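Local coordinates for ribosomal protein uL16 3-hydroxylase (PDB 4CCL) that catalyses the iron(II)- and 2-oxoglutarate-dependent 3-hydroxylation of an arginine side chain in ribosomal protein uL16 and acts as a growth regulator, at residues Gln18-Val23 and Val144-Gln149; Pro37-Gly42 and His88-Thr93; Arg98-Leu103 and Asp130-Gln135; Ser114-Gly119 and Gly138-Arg143; His153-His156 and Leu160-Asp163. All coordinates share one frame; numbering follows the deposited sequence.

Interaction 1. Residues Gln18-Val23 and Val144-Gln149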
# COMPACT_ATOMS: atom_id res chain seq x y z
N GLN B 18 -27.50 -12.94 -2.45
CA GLN B 18 -26.38 -12.90 -3.39
C GLN B 18 -26.66 -13.66 -4.69
O GLN B 18 -25.73 -14.07 -5.38
CB GLN B 18 -25.11 -13.43 -2.73
CG GLN B 18 -24.44 -12.45 -1.78
CD GLN B 18 -23.35 -11.65 -2.46
OE1 GLN B 18 -22.52 -12.20 -3.19
NE2 GLN B 18 -23.34 -10.34 -2.23
N LYS B 19 -27.94 -13.85 -5.01
CA LYS B 19 -28.32 -14.57 -6.22
C LYS B 19 -29.36 -13.82 -7.05
O LYS B 19 -29.06 -13.34 -8.15
CB LYS B 19 -28.83 -15.97 -5.87
CG LYS B 19 -27.88 -16.78 -5.02
CD LYS B 19 -28.47 -18.12 -4.63
CE LYS B 19 -27.69 -18.74 -3.48
NZ LYS B 19 -27.88 -17.97 -2.22
N ARG B 20 -30.58 -13.73 -6.52
CA ARG B 20 -31.70 -13.15 -7.25
C ARG B 20 -32.44 -12.15 -6.38
O ARG B 20 -32.53 -12.32 -5.16
CB ARG B 20 -32.69 -14.25 -7.66
CG ARG B 20 -32.06 -15.41 -8.43
CD ARG B 20 -31.43 -14.94 -9.73
NE ARG B 20 -32.43 -14.43 -10.67
CZ ARG B 20 -32.13 -13.82 -11.81
NH1 ARG B 20 -30.86 -13.65 -12.16
NH2 ARG B 20 -33.09 -13.39 -12.61
N PRO B 21 -32.97 -11.09 -7.00
CA PRO B 21 -33.78 -10.11 -6.27
C PRO B 21 -35.19 -10.60 -5.97
O PRO B 21 -35.72 -11.44 -6.70
CB PRO B 21 -33.83 -8.91 -7.22
CG PRO B 21 -33.69 -9.51 -8.57
CD PRO B 21 -32.76 -10.68 -8.40
N VAL B 22 -35.79 -10.08 -4.90
CA VAL B 22 -37.19 -10.39 -4.61
C VAL B 22 -37.93 -9.18 -4.08
O VAL B 22 -37.33 -8.25 -3.56
CB VAL B 22 -37.34 -11.52 -3.55
CG1 VAL B 22 -38.12 -12.69 -4.13
CG2 VAL B 22 -36.00 -11.96 -3.01
N VAL B 23 -39.25 -9.20 -4.25
CA VAL B 23 -40.10 -8.28 -3.51
C VAL B 23 -40.69 -9.08 -2.37
O VAL B 23 -41.39 -10.07 -2.58
CB VAL B 23 -41.24 -7.72 -4.37
CG1 VAL B 23 -42.17 -6.87 -3.52
CG2 VAL B 23 -40.68 -6.91 -5.53
N VAL B 144 -36.61 -3.55 -11.46
CA VAL B 144 -35.30 -4.19 -11.45
C VAL B 144 -35.12 -4.97 -12.74
O VAL B 144 -35.99 -5.75 -13.14
CB VAL B 144 -35.15 -5.16 -10.26
CG1 VAL B 144 -33.71 -5.62 -10.14
CG2 VAL B 144 -35.61 -4.50 -8.97
N GLY B 145 -33.98 -4.77 -13.40
CA GLY B 145 -33.69 -5.48 -14.63
C GLY B 145 -32.81 -6.69 -14.39
O GLY B 145 -32.28 -6.88 -13.29
N GLU B 146 -32.64 -7.51 -15.42
CA GLU B 146 -31.77 -8.67 -15.34
C GLU B 146 -30.33 -8.19 -15.19
O GLU B 146 -30.00 -7.06 -15.55
CB GLU B 146 -31.93 -9.55 -16.58
CG GLU B 146 -31.21 -10.89 -16.51
CD GLU B 146 -31.56 -11.67 -15.26
OE1 GLU B 146 -32.60 -12.36 -15.26
OE2 GLU B 146 -30.79 -11.60 -14.28
N LYS B 147 -29.46 -9.05 -14.66
CA LYS B 147 -28.09 -8.65 -14.38
C LYS B 147 -27.26 -8.96 -15.62
O LYS B 147 -27.04 -10.12 -15.96
CB LYS B 147 -27.57 -9.44 -13.18
CG LYS B 147 -26.08 -9.33 -12.92
CD LYS B 147 -25.66 -10.44 -11.97
CE LYS B 147 -24.30 -10.20 -11.35
NZ LYS B 147 -24.00 -11.24 -10.33
N LEU B 148 -26.81 -7.90 -16.27
CA LEU B 148 -26.13 -7.99 -17.55
C LEU B 148 -25.13 -6.84 -17.61
O LEU B 148 -25.38 -5.78 -17.03
CB LEU B 148 -27.12 -7.85 -18.71
CG LEU B 148 -28.37 -8.74 -18.75
CD1 LEU B 148 -29.35 -8.23 -19.79
CD2 LEU B 148 -28.00 -10.19 -19.02
N GLN B 149 -24.02 -7.05 -18.31
CA GLN B 149 -23.01 -6.01 -18.44
C GLN B 149 -23.58 -4.81 -19.20
O GLN B 149 -24.11 -4.96 -20.29
CB GLN B 149 -21.78 -6.55 -19.15
CG GLN B 149 -20.56 -5.65 -19.09
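Where the larger and smaller sheets of the JmjC double-stranded beta-helix come together, Arg20 and Pro21, just before edge strand 22-24, meet Val144 of strand 140-145 and Glu146 shortly after it. Arg20 grips the Glu146 carboxylate end-on with two nitrogens. NH2 of Arg20 donates to OE1 of Glu146 at 2.9 Å in a nearly straight bond (169°) that lies close to the guanidinium plane and uses the syn lone pair of the oxygen. The second arm, Arg20 NH1 to Glu146 OE2, is also 2.9 Å but more bent (151°), and the two flat groups are turned 32° apart. Bends at chi2 and chi3 curl the arginine chain over toward its mate. OE2 also accepts from the backbone N of Lys147 on its anti side, which helps to fix the rotation of the carboxylate. An arginine-glutamate pair suits this largely solvent-facing spot, and both side chains rest on Phe185 and Ile168. Beside the ion pair Pro21 CG approaches Val144 CG1 at 4.2 Å, and the valine also touches Leu179 of strand 178-181. A salt bridge next to a small apolar contact thus ties together segments flanking the two sheets of the cupin-type barrel.

Interaction 2. Residues Pro37-Gly42 and His88-Thr93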
# COMPACT_ATOMS: atom_id res chain seq x y z
N PRO B 37 -40.64 12.93 7.51
CA PRO B 37 -39.96 13.75 6.50
C PRO B 37 -39.40 15.05 7.07
O PRO B 37 -38.35 15.53 6.62
CB PRO B 37 -41.08 14.07 5.50
CG PRO B 37 -42.01 12.91 5.61
CD PRO B 37 -41.99 12.53 7.06
N ASP B 38 -40.10 15.61 8.06
CA ASP B 38 -39.65 16.82 8.74
C ASP B 38 -38.38 16.57 9.54
O ASP B 38 -37.39 17.29 9.39
CB ASP B 38 -40.76 17.35 9.66
CG ASP B 38 -41.83 18.10 8.90
OD1 ASP B 38 -41.52 18.66 7.83
OD2 ASP B 38 -42.98 18.14 9.38
N GLU B 39 -38.42 15.55 10.39
CA GLU B 39 -37.26 15.17 11.20
C GLU B 39 -36.07 14.87 10.31
O GLU B 39 -34.92 15.16 10.65
CB GLU B 39 -37.57 13.95 12.07
CG GLU B 39 -38.81 14.07 12.95
CD GLU B 39 -39.17 12.74 13.61
OE1 GLU B 39 -38.31 12.17 14.31
OE2 GLU B 39 -40.31 12.27 13.40
N LEU B 40 -36.36 14.28 9.15
CA LEU B 40 -35.33 13.95 8.17
C LEU B 40 -34.74 15.21 7.53
O LEU B 40 -33.53 15.28 7.29
CB LEU B 40 -35.90 13.05 7.08
CG LEU B 40 -34.91 12.54 6.02
CD1 LEU B 40 -33.88 11.64 6.66
CD2 LEU B 40 -35.63 11.82 4.90
N ALA B 41 -35.59 16.19 7.26
CA ALA B 41 -35.13 17.45 6.67
C ALA B 41 -34.23 18.19 7.65
O ALA B 41 -33.12 18.63 7.30
CB ALA B 41 -36.31 18.31 6.26
N GLY B 42 -34.70 18.31 8.89
CA GLY B 42 -33.92 18.92 9.95
C GLY B 42 -32.61 18.19 10.14
O GLY B 42 -31.57 18.81 10.37
N HIS B 88 -27.10 6.47 12.70
CA HIS B 88 -26.13 7.14 13.55
C HIS B 88 -26.79 8.22 14.41
O HIS B 88 -26.56 8.29 15.62
CB HIS B 88 -25.00 7.75 12.72
CG HIS B 88 -24.14 6.74 12.01
ND1 HIS B 88 -22.92 7.06 11.45
CD2 HIS B 88 -24.33 5.42 11.79
CE1 HIS B 88 -22.40 5.97 10.90
NE2 HIS B 88 -23.23 4.97 11.09
N TRP B 89 -27.61 9.05 13.78
CA TRP B 89 -28.19 10.21 14.45
C TRP B 89 -29.61 10.02 15.01
O TRP B 89 -30.13 10.92 15.68
CB TRP B 89 -28.16 11.41 13.49
CG TRP B 89 -26.99 11.36 12.56
CD1 TRP B 89 -26.95 10.81 11.31
CD2 TRP B 89 -25.68 11.87 12.81
NE1 TRP B 89 -25.70 10.94 10.77
CE2 TRP B 89 -24.89 11.60 11.68
CE3 TRP B 89 -25.08 12.53 13.89
CZ2 TRP B 89 -23.55 11.96 11.58
CZ3 TRP B 89 -23.76 12.90 13.80
CH2 TRP B 89 -23.00 12.61 12.66
N HIS B 90 -30.22 8.87 14.74
CA HIS B 90 -31.59 8.60 15.17
C HIS B 90 -31.72 7.18 15.71
O HIS B 90 -31.47 6.21 14.99
CB HIS B 90 -32.55 8.81 13.99
CG HIS B 90 -33.95 9.16 14.38
ND1 HIS B 90 -35.02 8.31 14.19
CD2 HIS B 90 -34.47 10.29 14.93
CE1 HIS B 90 -36.12 8.88 14.62
NE2 HIS B 90 -35.82 10.09 15.08
N GLU B 91 -32.11 7.05 16.98
CA GLU B 91 -32.27 5.72 17.60
C GLU B 91 -33.44 4.89 17.03
O GLU B 91 -33.25 3.70 16.72
CB GLU B 91 -32.38 5.81 19.14
CG GLU B 91 -31.09 6.12 19.88
CD GLU B 91 -31.24 5.96 21.38
OE1 GLU B 91 -32.02 5.08 21.81
OE2 GLU B 91 -30.58 6.71 22.14
N PRO B 92 -34.64 5.49 16.90
CA PRO B 92 -35.75 4.73 16.32
C PRO B 92 -35.42 4.16 14.93
O PRO B 92 -35.87 3.07 14.59
CB PRO B 92 -36.87 5.76 16.22
CG PRO B 92 -36.59 6.71 17.32
CD PRO B 92 -35.09 6.81 17.38
N THR B 93 -34.64 4.90 14.16
CA THR B 93 -34.20 4.43 12.85
C THR B 93 -33.21 3.28 13.04
O THR B 93 -33.26 2.29 12.31
CB THR B 93 -33.57 5.56 12.01
OG1 THR B 93 -34.56 6.54 11.70
CG2 THR B 93 -33.00 5.00 10.71
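Glu39 and His90 account for all the surface buried here, and they meet at one pair of atoms. The glutamate leaves helix 37-45 with its chain extended beyond CG, reaching across to the imidazole, and its OE1 accepts a weak bond from His90 NE2 at 3.3 Å. The N-H points poorly at the oxygen (130°), and the carboxylate and ring planes are 60° apart, a loose polar contact in keeping with its place at the surface. With CG anti to its backbone N (chi1 -154°), the histidine also turns its other nitrogen to its own helix. His90 is the N-cap of helix 91-94: ND1 accepts a weak bond from Thr93 N at 3.4 Å. It also shares a hydrogen bond with Thr93 OG1, at 3.1 Å. An imidazole suits this place because its two nitrogens can serve the helix start and the glutamate together. CD of Pro92 lies over one face of the ring, 3.5 Å above its plane. Leu40, next to Glu39 in helix 37-45, packs on Ile113 and Phe115 of strand 108-116.

Interaction 3. Residues Arg98-Leu103 and Asp130-Gln135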
# COMPACT_ATOMS: atom_id res chain seq x y z
N ARG B 98 -31.86 -4.00 13.51
CA ARG B 98 -31.90 -5.22 14.32
C ARG B 98 -32.45 -6.51 13.67
O ARG B 98 -31.86 -7.58 13.85
CB ARG B 98 -32.58 -4.96 15.67
CG ARG B 98 -31.69 -4.29 16.71
CD ARG B 98 -32.35 -4.22 18.08
NE ARG B 98 -33.29 -3.10 18.18
CZ ARG B 98 -34.55 -3.22 18.60
NH1 ARG B 98 -35.04 -4.40 18.95
NH2 ARG B 98 -35.33 -2.14 18.67
N PRO B 99 -33.58 -6.43 12.94
CA PRO B 99 -34.10 -7.65 12.31
C PRO B 99 -33.14 -8.31 11.30
O PRO B 99 -33.32 -9.48 10.98
CB PRO B 99 -35.36 -7.16 11.59
CG PRO B 99 -35.79 -5.98 12.36
CD PRO B 99 -34.53 -5.31 12.81
N PHE B 100 -32.15 -7.57 10.83
CA PHE B 100 -31.27 -8.06 9.77
C PHE B 100 -30.01 -8.77 10.30
O PHE B 100 -29.12 -9.12 9.53
CB PHE B 100 -30.92 -6.94 8.79
CG PHE B 100 -32.11 -6.45 8.01
CD1 PHE B 100 -32.51 -7.10 6.85
CD2 PHE B 100 -32.83 -5.36 8.44
CE1 PHE B 100 -33.61 -6.66 6.14
CE2 PHE B 100 -33.93 -4.91 7.73
CZ PHE B 100 -34.32 -5.56 6.58
N ARG B 101 -29.95 -8.95 11.61
CA ARG B 101 -28.84 -9.65 12.24
C ARG B 101 -28.76 -11.13 11.88
O ARG B 101 -27.80 -11.81 12.23
CB ARG B 101 -28.88 -9.46 13.76
CG ARG B 101 -28.65 -8.03 14.18
CD ARG B 101 -27.83 -7.94 15.47
NE ARG B 101 -26.93 -6.78 15.63
CZ ARG B 101 -27.08 -5.55 15.14
NH1 ARG B 101 -28.11 -5.19 14.38
NH2 ARG B 101 -26.16 -4.64 15.42
N GLU B 102 -29.78 -11.63 11.17
CA GLU B 102 -29.71 -12.96 10.57
C GLU B 102 -28.60 -13.04 9.53
O GLU B 102 -28.21 -14.13 9.10
CB GLU B 102 -31.06 -13.34 9.96
CG GLU B 102 -32.18 -13.50 10.98
CD GLU B 102 -31.98 -14.71 11.88
OE1 GLU B 102 -31.18 -15.60 11.52
OE2 GLU B 102 -32.62 -14.76 12.95
N LEU B 103 -28.09 -11.88 9.14
CA LEU B 103 -26.93 -11.76 8.26
C LEU B 103 -25.81 -11.14 9.10
O LEU B 103 -26.09 -10.41 10.06
CB LEU B 103 -27.27 -10.85 7.07
CG LEU B 103 -28.20 -11.44 6.01
CD1 LEU B 103 -28.80 -10.35 5.14
CD2 LEU B 103 -27.45 -12.45 5.15
N ASP B 130 -25.32 -5.59 -1.85
CA ASP B 130 -26.68 -6.02 -1.57
C ASP B 130 -27.42 -4.89 -0.86
O ASP B 130 -26.80 -4.09 -0.16
CB ASP B 130 -26.68 -7.26 -0.68
CG ASP B 130 -25.82 -8.38 -1.23
OD1 ASP B 130 -24.59 -8.35 -1.00
OD2 ASP B 130 -26.37 -9.28 -1.90
N VAL B 131 -28.73 -4.83 -1.05
CA VAL B 131 -29.53 -3.82 -0.37
C VAL B 131 -30.95 -4.33 -0.11
O VAL B 131 -31.50 -5.09 -0.90
CB VAL B 131 -29.57 -2.49 -1.17
CG1 VAL B 131 -30.33 -2.65 -2.48
CG2 VAL B 131 -30.16 -1.36 -0.33
N PHE B 132 -31.51 -3.93 1.03
CA PHE B 132 -32.93 -4.16 1.29
C PHE B 132 -33.62 -2.80 1.26
O PHE B 132 -33.29 -1.92 2.04
CB PHE B 132 -33.14 -4.82 2.65
CG PHE B 132 -32.74 -6.27 2.70
CD1 PHE B 132 -31.43 -6.62 2.99
CD2 PHE B 132 -33.66 -7.27 2.46
CE1 PHE B 132 -31.06 -7.95 3.04
CE2 PHE B 132 -33.29 -8.60 2.51
CZ PHE B 132 -31.99 -8.94 2.80
N ILE B 133 -34.59 -2.63 0.36
CA ILE B 133 -35.28 -1.35 0.27
C ILE B 133 -36.68 -1.45 0.85
O ILE B 133 -37.57 -2.09 0.29
CB ILE B 133 -35.33 -0.83 -1.17
CG1 ILE B 133 -33.91 -0.76 -1.75
CG2 ILE B 133 -36.00 0.53 -1.21
CD1 ILE B 133 -33.87 -0.43 -3.24
N ILE B 134 -36.87 -0.79 1.99
CA ILE B 134 -38.11 -0.86 2.75
C ILE B 134 -39.02 0.32 2.42
O ILE B 134 -38.63 1.48 2.56
CB ILE B 134 -37.83 -0.83 4.27
CG1 ILE B 134 -36.83 -1.92 4.64
CG2 ILE B 134 -39.11 -0.97 5.06
CD1 ILE B 134 -36.19 -1.73 6.01
N GLN B 135 -40.23 0.02 1.98
CA GLN B 135 -41.21 1.06 1.70
C GLN B 135 -41.83 1.58 3.00
O GLN B 135 -42.35 0.81 3.80
CB GLN B 135 -42.31 0.55 0.76
CG GLN B 135 -43.39 1.58 0.46
CD GLN B 135 -42.88 2.76 -0.35
OE1 GLN B 135 -42.16 2.58 -1.33
NE2 GLN B 135 -43.24 3.96 0.08
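Phe100 and Phe132 both hold CG anti to the carbonyl carbon (chi1 -66° and -72°), which sends each ring out from its backbone toward the other, and the two side chains slide past one another in opposite directions. Phe132 belongs to strand 131-135 of the larger sheet of the JmjC double-stranded beta-helix, and Phe100 to the 3-10 turn of the loop that leads into strand 108-116. The rings, 4.9 Å between centroids, meet obliquely, with planes inclined at 48°. CE1 of Phe100 lies over one face of Phe132, displaced toward its rim and 3.6 Å from CG. Leu103 comes from the opposite direction to Phe132, bringing CD1 to 3.9 Å from Phe132 CE1. Large apolar groups suit the site, for all four touching residues are buried, and the rings of Phe12 and Tyr180 also meet Phe132. Putting an alanine in place of Phe132 would probably open a gap between loop and sheet, leaving Phe100 CE1 and Leu103 CD1 without the ring they rest on. The neighbouring Val131 and Ile133 belong to the other side of the strand, while Ile134, two residues along from Phe132, again turns to the loop. Its CD1 touches CE2 of Phe100 at 4.3 Å.

Interaction 4. Residues Ser114-Gly119 and Gly138-Arg143. With SO4 (sulfate ion), chain L.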
# COMPACT_ATOMS: atom_id res chain seq x y z
N SER B 114 -34.47 7.89 1.98
CA SER B 114 -34.81 8.85 0.93
C SER B 114 -36.27 9.29 1.03
O SER B 114 -37.16 8.47 1.20
CB SER B 114 -34.52 8.27 -0.46
OG SER B 114 -35.44 7.25 -0.80
N PHE B 115 -36.50 10.59 0.92
CA PHE B 115 -37.85 11.12 0.79
C PHE B 115 -38.04 11.67 -0.61
O PHE B 115 -37.27 12.51 -1.06
CB PHE B 115 -38.12 12.23 1.82
CG PHE B 115 -39.40 12.98 1.57
CD1 PHE B 115 -40.63 12.41 1.88
CD2 PHE B 115 -39.38 14.26 1.04
CE1 PHE B 115 -41.81 13.10 1.65
CE2 PHE B 115 -40.55 14.96 0.81
CZ PHE B 115 -41.77 14.38 1.12
N SER B 116 -39.07 11.19 -1.30
CA SER B 116 -39.32 11.63 -2.66
C SER B 116 -40.76 12.08 -2.91
O SER B 116 -41.71 11.40 -2.53
CB SER B 116 -38.92 10.54 -3.66
OG SER B 116 -39.50 9.29 -3.30
N VAL B 117 -40.91 13.24 -3.53
CA VAL B 117 -42.19 13.72 -4.02
C VAL B 117 -42.44 13.01 -5.35
O VAL B 117 -41.49 12.46 -5.92
CB VAL B 117 -42.17 15.24 -4.20
CG1 VAL B 117 -41.90 15.93 -2.87
CG2 VAL B 117 -41.12 15.62 -5.22
N PRO B 118 -43.69 13.00 -5.86
CA PRO B 118 -43.99 12.26 -7.09
C PRO B 118 -43.05 12.57 -8.25
O PRO B 118 -42.78 13.73 -8.54
CB PRO B 118 -45.41 12.72 -7.43
CG PRO B 118 -46.02 13.00 -6.12
CD PRO B 118 -44.91 13.54 -5.24
N GLY B 119 -42.56 11.52 -8.91
CA GLY B 119 -41.58 11.67 -9.96
C GLY B 119 -40.16 11.71 -9.42
O GLY B 119 -39.19 11.53 -10.17
N GLY B 138 -46.43 6.32 1.91
CA GLY B 138 -46.57 6.60 0.50
C GLY B 138 -46.35 5.38 -0.37
O GLY B 138 -46.40 4.25 0.12
N ARG B 139 -46.12 5.60 -1.66
CA ARG B 139 -45.89 4.51 -2.60
C ARG B 139 -44.86 4.87 -3.66
O ARG B 139 -44.75 6.03 -4.08
CB ARG B 139 -47.20 4.09 -3.28
CG ARG B 139 -48.19 3.40 -2.36
CD ARG B 139 -49.37 2.83 -3.12
NE ARG B 139 -49.97 3.79 -4.04
CZ ARG B 139 -49.96 3.67 -5.36
NH1 ARG B 139 -49.41 2.60 -5.92
NH2 ARG B 139 -50.53 4.60 -6.12
N ARG B 140 -44.11 3.87 -4.11
CA ARG B 140 -43.16 4.05 -5.20
C ARG B 140 -43.27 2.91 -6.19
O ARG B 140 -43.63 1.79 -5.83
CB ARG B 140 -41.72 4.12 -4.68
CG ARG B 140 -41.50 5.14 -3.60
CD ARG B 140 -40.03 5.31 -3.29
NE ARG B 140 -39.37 6.23 -4.21
CZ ARG B 140 -38.06 6.32 -4.34
NH1 ARG B 140 -37.26 5.54 -3.63
NH2 ARG B 140 -37.54 7.19 -5.20
N ARG B 141 -42.98 3.21 -7.44
CA ARG B 141 -42.82 2.19 -8.45
C ARG B 141 -41.35 1.80 -8.48
O ARG B 141 -40.48 2.66 -8.69
CB ARG B 141 -43.26 2.71 -9.82
CG ARG B 141 -43.11 1.69 -10.94
CD ARG B 141 -43.49 2.32 -12.27
NE ARG B 141 -43.38 1.39 -13.39
CZ ARG B 141 -43.57 1.73 -14.65
NH1 ARG B 141 -43.89 2.98 -14.96
NH2 ARG B 141 -43.45 0.83 -15.61
N TRP B 142 -41.09 0.52 -8.25
CA TRP B 142 -39.74 -0.03 -8.32
C TRP B 142 -39.61 -1.01 -9.47
O TRP B 142 -40.49 -1.85 -9.72
CB TRP B 142 -39.35 -0.70 -7.00
CG TRP B 142 -38.76 0.25 -6.02
CD1 TRP B 142 -39.38 0.80 -4.94
CD2 TRP B 142 -37.42 0.78 -6.05
NE1 TRP B 142 -38.51 1.64 -4.28
CE2 TRP B 142 -37.33 1.65 -4.93
CE3 TRP B 142 -36.33 0.62 -6.89
CZ2 TRP B 142 -36.14 2.34 -4.65
CZ3 TRP B 142 -35.17 1.31 -6.60
CH2 TRP B 142 -35.08 2.16 -5.49
N ARG B 143 -38.49 -0.89 -10.17
CA ARG B 143 -38.17 -1.69 -11.33
C ARG B 143 -36.75 -2.25 -11.20
O ARG B 143 -35.83 -1.53 -10.83
CB ARG B 143 -38.30 -0.87 -12.61
CG ARG B 143 -39.70 -0.34 -12.87
CD ARG B 143 -39.78 0.54 -14.11
NE ARG B 143 -39.49 -0.21 -15.33
CZ ARG B 143 -38.35 -0.14 -16.01
NH1 ARG B 143 -37.38 0.66 -15.59
NH2 ARG B 143 -38.18 -0.86 -17.11
S SO4 L . -33.64 5.50 -3.31
O1 SO4 L . -34.24 5.09 -2.05
O2 SO4 L . -32.54 4.61 -3.65
O3 SO4 L . -34.64 5.44 -4.38
O4 SO4 L . -33.15 6.87 -3.17
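The probable 2-oxoglutarate pocket of this oxygenase is lined by Ser114 and Arg140, whose side chains approach each other around a sulfate ion that probably came from the crystallisation liquor. The guanidinium presents its edge to the anion: Arg140 NH1 donates to O3 of the sulfate at 2.7 Å (161°). Ser114 OG donates to O1 of the same ion at 2.8 Å. This grip is consistent with a pocket that receives a carboxylate of the cosubstrate, a task for which an arginine and a small hydroxyl are well suited. The arginine chain bends at chi3 (84°), which turns its flat head toward strand 108-116. There Ser116 OG lies over one face of the guanidinium, 3.2 Å from Arg140 NE but too badly angled to bond. Asn197 OD1 accepts from both Arg140 NH1 and Trp142 NE1, helping to position the arginine. A leucine in place of Arg140 would probably leave the sulfate without its charged mate and Asn197 OD1 with one donor fewer. Trp142 brings CZ2 to 3.5 Å from sulfate O3, while O2 lies at its ring edge. Strand 108-116 runs between strands 79-83 and 195-202 of the larger sheet, facing strand 140-145, the middle strand of the smaller one.

Interaction 5. Residues His153-His156 and Leu160-Asp163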
# COMPACT_ATOMS: atom_id res chain seq x y z
N HIS B 153 -23.29 5.68 -17.38
CA HIS B 153 -23.19 7.03 -17.93
C HIS B 153 -23.46 8.08 -16.86
O HIS B 153 -24.00 7.76 -15.79
CB HIS B 153 -24.10 7.20 -19.16
CG HIS B 153 -25.51 7.59 -18.84
ND1 HIS B 153 -26.58 6.73 -18.99
CD2 HIS B 153 -26.03 8.76 -18.41
CE1 HIS B 153 -27.70 7.35 -18.65
NE2 HIS B 153 -27.39 8.58 -18.29
N CYS B 154 -23.07 9.32 -17.13
CA CYS B 154 -23.13 10.37 -16.12
C CYS B 154 -23.91 11.62 -16.57
O CYS B 154 -23.35 12.50 -17.23
CB CYS B 154 -21.71 10.75 -15.68
SG CYS B 154 -20.76 9.43 -14.90
N PRO B 155 -25.22 11.67 -16.25
CA PRO B 155 -26.08 12.84 -16.50
C PRO B 155 -25.59 14.03 -15.68
O PRO B 155 -25.84 15.19 -16.01
CB PRO B 155 -27.46 12.40 -15.96
CG PRO B 155 -27.36 10.92 -15.81
CD PRO B 155 -25.93 10.62 -15.51
N HIS B 156 -24.88 13.70 -14.60
CA HIS B 156 -24.21 14.67 -13.75
C HIS B 156 -22.90 14.01 -13.33
O HIS B 156 -22.84 12.79 -13.19
CB HIS B 156 -25.07 14.96 -12.52
CG HIS B 156 -24.65 16.16 -11.74
ND1 HIS B 156 -25.27 17.38 -11.86
CD2 HIS B 156 -23.67 16.32 -10.82
CE1 HIS B 156 -24.69 18.25 -11.05
NE2 HIS B 156 -23.72 17.63 -10.40
N LEU B 160 -24.40 8.67 -10.86
CA LEU B 160 -24.20 7.51 -11.73
C LEU B 160 -25.50 6.87 -12.18
O LEU B 160 -26.41 6.64 -11.38
CB LEU B 160 -23.34 6.44 -11.03
CG LEU B 160 -21.85 6.38 -11.36
CD1 LEU B 160 -21.63 6.28 -12.87
CD2 LEU B 160 -21.13 7.58 -10.78
N GLN B 161 -25.58 6.58 -13.48
CA GLN B 161 -26.77 5.95 -14.05
C GLN B 161 -26.41 4.95 -15.15
O GLN B 161 -25.29 4.94 -15.66
CB GLN B 161 -27.73 7.00 -14.60
CG GLN B 161 -28.54 7.73 -13.55
CD GLN B 161 -29.57 8.66 -14.14
OE1 GLN B 161 -29.71 8.76 -15.36
NE2 GLN B 161 -30.31 9.36 -13.29
N VAL B 162 -27.38 4.11 -15.50
CA VAL B 162 -27.24 3.23 -16.65
C VAL B 162 -28.31 3.57 -17.68
O VAL B 162 -29.15 4.44 -17.44
CB VAL B 162 -27.39 1.75 -16.25
CG1 VAL B 162 -26.29 1.35 -15.29
CG2 VAL B 162 -28.76 1.50 -15.64
N ASP B 163 -28.29 2.88 -18.81
CA ASP B 163 -29.32 3.06 -19.82
C ASP B 163 -30.59 2.37 -19.34
O ASP B 163 -30.52 1.44 -18.54
CB ASP B 163 -28.85 2.49 -21.17
CG ASP B 163 -27.57 3.13 -21.66
OD1 ASP B 163 -27.22 4.23 -21.18
OD2 ASP B 163 -26.90 2.53 -22.53
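One face of the His153 imidazole is covered by Gln161, whose CB makes a CH-pi contact 4.3 Å from the ring centroid and 23° off the ring normal. At the edge of the same ring, near its plane, sits the Asp163 carboxylate, turned 28° from it, and His153 ND1 donates a weak hydrogen bond to Asp163 OD1 at 3.4 Å. The amide of Gln161 stands almost upright to the imidazole. These side chains belong to a short beta hairpin, strands 153-154 and 159-161, in which His153 and Gln161 form an antiparallel hydrogen-bonded pair. His153 N donates to Gln161 O at 2.7 Å, and Gln161 N returns a bond to His153 O at 3.0 Å. Both side chains emerge on one face of the hairpin. With CG set between the backbone N and the carbonyl carbon (chi1 86°), the histidine brings its ring over the neighbouring strand. A glutamine suits the buried position opposite: its aliphatic part covers the ring, while its amide NE2 bonds to Val122 O. Pro155, where the chain turns a corner, sets CG 3.2 Å from Gln161 OE1, and Trp61 packs on both residues. At the exposed end, Cys154 SG touches Leu160 CD1 at 3.8 Å. The side chain of Gln161 lies about 5 Å from that of His125, an iron ligand.

Interaction 4 marks the probable cosubstrate pocket of the JmjC barrel. Interactions 1 and 4 use the two ends of strand 140-145, their centres 20 Å apart. Interaction 3 backs the pocket: Ile133 CD1 touches Trp142 CH2 at 3.6 Å, while the other side of strand 131-135 faces the 98-103 loop. Interactions 1 and 3 join through Gln18 NE2 and Asp130 OD1, 2.7 Å apart. Interaction 2 lies outside the sheet, yet Leu40 CD2 packs 4.0 Å from Phe115 CB of interaction 4. The hairpin of interaction 5, nearest atoms about 8 Å from interaction 4, also approaches the iron ligands; from the His125 side chain, that of Arg140 is about 8 Å away.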